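Local coordinates for protein DyP-type peroxidase (Pleurotus ostreatus PC15, PDB 6FSK) that probably acts as a heme-dependent dye-decolorizing peroxidase, using hydrogen peroxide to oxidise its substrates, and oxidises Mn(II) at a non-canonical site, at residues A[123-128]-A[244-249]. The protein carries 1 engineered substitution. Sequence-based numbering, arbitrary orientation.
Sequences AWEAPF and YLFQMV. With HEM (protoporphyrin IX containing Fe), chain C.
The carboxylate of E125 meets two aromatic rings, a worked example of an acidic group packed against ring C-H groups with no charged partner in 244-249; just outside, the E125 side chain also touches R465. Its OE1 lies at the edge of the Y244 ring, near the ring plane and 3.7 Å from Y244 CE2, while OE2 sits 3.5 Å from F246 CZ. The E125 chain runs extended beyond CG (chi2 -170°), which carries the carboxylate from the 123-128 loop to the strand. The polar link is indirect: one water donates to E125 OE1 at 2.8 Å and shares a hydrogen bond with Y244 OH at 2.6 Å, lying in the plane of the phenol.

Aromatic packing supplies the rest. F128 CE2 touches Y244 CD2 at 3.7 Å, the two rings meeting obliquely with planes 60° apart. Within the strand, F246 CE1 lies over the centre of one Y244 face, and F360 packs against both rings.

L245 and Q247, alternating with the two aromatic residues along the strand, touch a heme vinyl group. L245 CD1 lies 3.7 Å from heme CAB, and Q247 OE1 comes within 3.6 Å of heme CBB, its amide NE2 being bonded to E185. An alanine at Q247 would probably leave that E185 carboxylate without its amide donor and open a gap beside the vinyl group.

The contact thus joins a loop of the DyP dimeric alpha+beta barrel region to strand 238-247, which lines the heme pocket. Because ring-edge hydrogens are slightly positive, the carboxylate probably gains a modest electrostatic attraction at Y244, and the water bridge probably helps to keep it turned this way.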
loop_
_atom_site.group_PDB
_atom_site.type_symbol
_atom_site.label_atom_id
_atom_site.label_comp_id
_atom_site.label_asym_id
_atom_site.label_seq_id
_atom_site.Cartn_x
_atom_site.Cartn_y
_atom_site.Cartn_z
ATOM N N ALA A 123 -15.081 -12.072 3.670
ATOM C CA ALA A 123 -16.091 -11.812 2.629
ATOM C C ALA A 123 -15.354 -11.268 1.428
ATOM O O ALA A 123 -15.342 -10.072 1.116
ATOM C CB ALA A 123 -17.111 -10.870 3.113
ATOM N N TRP A 124 -14.709 -12.195 0.719
ATOM C CA TRP A 124 -13.908 -11.876 -0.451
ATOM C C TRP A 124 -14.476 -12.499 -1.738
ATOM O O TRP A 124 -15.295 -13.448 -1.671
ATOM C CB TRP A 124 -12.506 -12.444 -0.277
ATOM C CG TRP A 124 -11.642 -11.702 0.737
ATOM C CD1 TRP A 124 -11.905 -10.590 1.358
ATOM C CD2 TRP A 124 -10.332 -12.098 1.124
ATOM N NE1 TRP A 124 -10.840 -10.204 2.204
ATOM C CE2 TRP A 124 -9.845 -11.114 2.030
ATOM C CE3 TRP A 124 -9.465 -13.111 0.674
ATOM C CZ2 TRP A 124 -8.588 -11.177 2.564
ATOM C CZ3 TRP A 124 -8.225 -13.212 1.231
ATOM C CH2 TRP A 124 -7.781 -12.168 2.139
ATOM N N GLU A 125 -14.078 -11.961 -2.879
ATOM C CA GLU A 125 -14.420 -12.625 -4.114
ATOM C C GLU A 125 -13.919 -14.059 -4.116
ATOM O O GLU A 125 -12.870 -14.433 -3.576
ATOM C CB GLU A 125 -13.851 -11.898 -5.310
ATOM C CG GLU A 125 -14.373 -10.509 -5.483
ATOM C CD GLU A 125 -14.028 -9.860 -6.741
ATOM O OE1 GLU A 125 -13.226 -10.425 -7.525
ATOM O OE2 GLU A 125 -14.514 -8.716 -6.927
ATOM N N ALA A 126 -14.679 -14.984 -4.735
ATOM C CA ALA A 126 -14.364 -16.411 -4.652
ATOM C C ALA A 126 -12.967 -16.856 -4.971
ATOM O O ALA A 126 -12.387 -17.690 -4.248
ATOM C CB ALA A 126 -15.399 -17.186 -5.467
ATOM N N PRO A 127 -12.358 -16.303 -5.988
ATOM C CA PRO A 127 -11.035 -16.775 -6.340
ATOM C C PRO A 127 -10.002 -16.506 -5.242
ATOM O O PRO A 127 -9.064 -17.269 -5.039
ATOM C CB PRO A 127 -10.694 -16.030 -7.597
ATOM C CG PRO A 127 -11.998 -15.596 -8.140
ATOM C CD PRO A 127 -12.961 -15.440 -7.037
ATOM N N PHE A 128 -10.226 -15.450 -4.437
ATOM C CA PHE A 128 -9.258 -15.151 -3.371
ATOM C C PHE A 128 -9.427 -15.960 -2.129
ATOM O O PHE A 128 -8.625 -15.881 -1.207
ATOM C CB PHE A 128 -9.260 -13.605 -3.083
ATOM C CG PHE A 128 -8.651 -12.791 -4.214
ATOM C CD1 PHE A 128 -7.248 -12.763 -4.355
ATOM C CD2 PHE A 128 -9.404 -12.111 -5.135
ATOM C CE1 PHE A 128 -6.684 -12.075 -5.409
ATOM C CE2 PHE A 128 -8.821 -11.392 -6.191
ATOM C CZ PHE A 128 -7.461 -11.366 -6.291
ATOM N N TYR A 244 -6.986 -6.102 -2.309
ATOM C CA TYR A 244 -7.920 -5.671 -3.373
ATOM C C TYR A 244 -9.005 -4.800 -2.780
ATOM O O TYR A 244 -9.924 -5.342 -2.096
ATOM C CB TYR A 244 -8.503 -6.941 -3.960
ATOM C CG TYR A 244 -9.260 -6.830 -5.255
ATOM C CD1 TYR A 244 -9.202 -5.748 -6.063
ATOM C CD2 TYR A 244 -9.953 -7.951 -5.718
ATOM C CE1 TYR A 244 -9.841 -5.722 -7.310
ATOM C CE2 TYR A 244 -10.605 -7.899 -6.919
ATOM C CZ TYR A 244 -10.518 -6.833 -7.716
ATOM O OH TYR A 244 -11.200 -6.840 -8.968
ATOM N N LEU A 245 -8.772 -3.501 -2.827
ATOM C CA LEU A 245 -9.559 -2.570 -1.981
ATOM C C LEU A 245 -10.587 -1.814 -2.766
ATOM O O LEU A 245 -10.259 -0.923 -3.524
ATOM C CB LEU A 245 -8.665 -1.613 -1.215
ATOM C CG LEU A 245 -7.704 -2.309 -0.263
ATOM C CD1 LEU A 245 -6.820 -1.224 0.439
ATOM C CD2 LEU A 245 -8.329 -3.146 0.831
ATOM N N PHE A 246 -11.849 -2.195 -2.651
ATOM C CA PHE A 246 -12.898 -1.469 -3.412
ATOM C C PHE A 246 -13.204 -0.186 -2.649
ATOM O O PHE A 246 -13.192 -0.192 -1.405
ATOM C CB PHE A 246 -14.161 -2.355 -3.531
ATOM C CG PHE A 246 -14.047 -3.394 -4.577
ATOM C CD1 PHE A 246 -13.206 -4.460 -4.441
ATOM C CD2 PHE A 246 -14.758 -3.309 -5.757
ATOM C CE1 PHE A 246 -13.004 -5.389 -5.465
ATOM C CE2 PHE A 246 -14.625 -4.283 -6.745
ATOM C CZ PHE A 246 -13.753 -5.318 -6.591
ATOM N N GLN A 247 -13.467 0.872 -3.378
ATOM C CA GLN A 247 -13.818 2.149 -2.775
ATOM C C GLN A 247 -15.256 2.529 -3.125
ATOM O O GLN A 247 -15.684 2.404 -4.258
ATOM C CB GLN A 247 -12.866 3.205 -3.264
ATOM C CG GLN A 247 -11.444 2.945 -2.709
ATOM C CD GLN A 247 -10.451 3.888 -3.319
ATOM O OE1 GLN A 247 -9.558 3.453 -3.985
ATOM N NE2 GLN A 247 -10.481 5.127 -2.990
ATOM N N MET A 248 -15.937 3.085 -2.148
ATOM C CA MET A 248 -17.305 3.531 -2.245
ATOM C C MET A 248 -17.336 5.062 -2.371
ATOM O O MET A 248 -17.469 5.772 -1.381
ATOM C CB MET A 248 -18.058 2.991 -0.999
ATOM C CG MET A 248 -17.857 1.495 -0.742
ATOM S SD MET A 248 -18.316 0.441 -2.114
ATOM C CE MET A 248 -20.053 0.558 -1.929
ATOM N N VAL A 249 -17.139 5.545 -3.598
ATOM C CA VAL A 249 -16.880 6.937 -3.878
ATOM C C VAL A 249 -18.062 7.843 -3.647
ATOM O O VAL A 249 -17.937 8.832 -2.939
ATOM C CB VAL A 249 -16.122 7.152 -5.197
ATOM C CG1 VAL A 249 -15.774 8.598 -5.412
ATOM C CG2 VAL A 249 -14.869 6.316 -5.145
HETATM C CHA HEM C . -0.707 7.690 2.336
HETATM C CHB HEM C . -4.995 6.893 0.282
HETATM C CHC HEM C . -4.818 2.339 1.834
HETATM C CHD HEM C . -0.661 3.206 4.167
HETATM C C1A HEM C . -1.885 7.908 1.620
HETATM C C2A HEM C . -2.270 9.127 0.980
HETATM C C3A HEM C . -3.440 8.899 0.365
HETATM C C4A HEM C . -3.815 7.557 0.695
HETATM C CMA HEM C . -4.265 9.891 -0.380
HETATM C CAA HEM C . -1.487 10.429 1.039
HETATM C CBA HEM C . -0.495 10.709 -0.083
HETATM C CGA HEM C . 0.712 9.811 -0.037
HETATM O O1A HEM C . 1.600 10.005 0.796
HETATM O O2A HEM C . 0.788 8.889 -0.888
HETATM C C1B HEM C . -5.365 5.566 0.515
HETATM C C2B HEM C . -6.492 4.919 0.018
HETATM C C3B HEM C . -6.469 3.616 0.403
HETATM C C4B HEM C . -5.248 3.496 1.212
HETATM C CMB HEM C . -7.597 5.561 -0.784
HETATM C CAB HEM C . -7.386 2.472 0.201
HETATM C CBB HEM C . -8.255 2.414 -0.784
HETATM C C1C HEM C . -3.762 2.138 2.668
HETATM C C2C HEM C . -3.406 0.996 3.399
HETATM C C3C HEM C . -2.251 1.220 4.090
HETATM C C4C HEM C . -1.824 2.548 3.721
HETATM C CMC HEM C . -4.193 -0.287 3.374
HETATM C CAC HEM C . -1.482 0.407 5.072
HETATM C CBC HEM C . -2.036 -0.539 5.858
HETATM C C1D HEM C . -0.319 4.506 3.783
HETATM C C2D HEM C . 1.017 5.069 4.150
HETATM C C3D HEM C . 1.003 6.333 3.579
HETATM C C4D HEM C . -0.313 6.493 2.983
HETATM C CMD HEM C . 2.121 4.428 4.892
HETATM C CAD HEM C . 2.076 7.412 3.673
HETATM C CBD HEM C . 1.977 8.236 4.917
HETATM C CGD HEM C . 3.129 9.202 5.038
HETATM O O1D HEM C . 2.771 10.384 5.267
HETATM O O2D HEM C . 4.266 8.839 4.811
HETATM N NA HEM C . -2.895 6.948 1.541
HETATM N NB HEM C . -4.658 4.723 1.306
HETATM N NC HEM C . -2.821 3.147 2.991
HETATM N ND HEM C . -1.080 5.412 3.167
HETATM FE FE HEM C . -2.892 5.096 2.316
HETATM O O HOH W 1 -12.197 -9.090 -9.705
#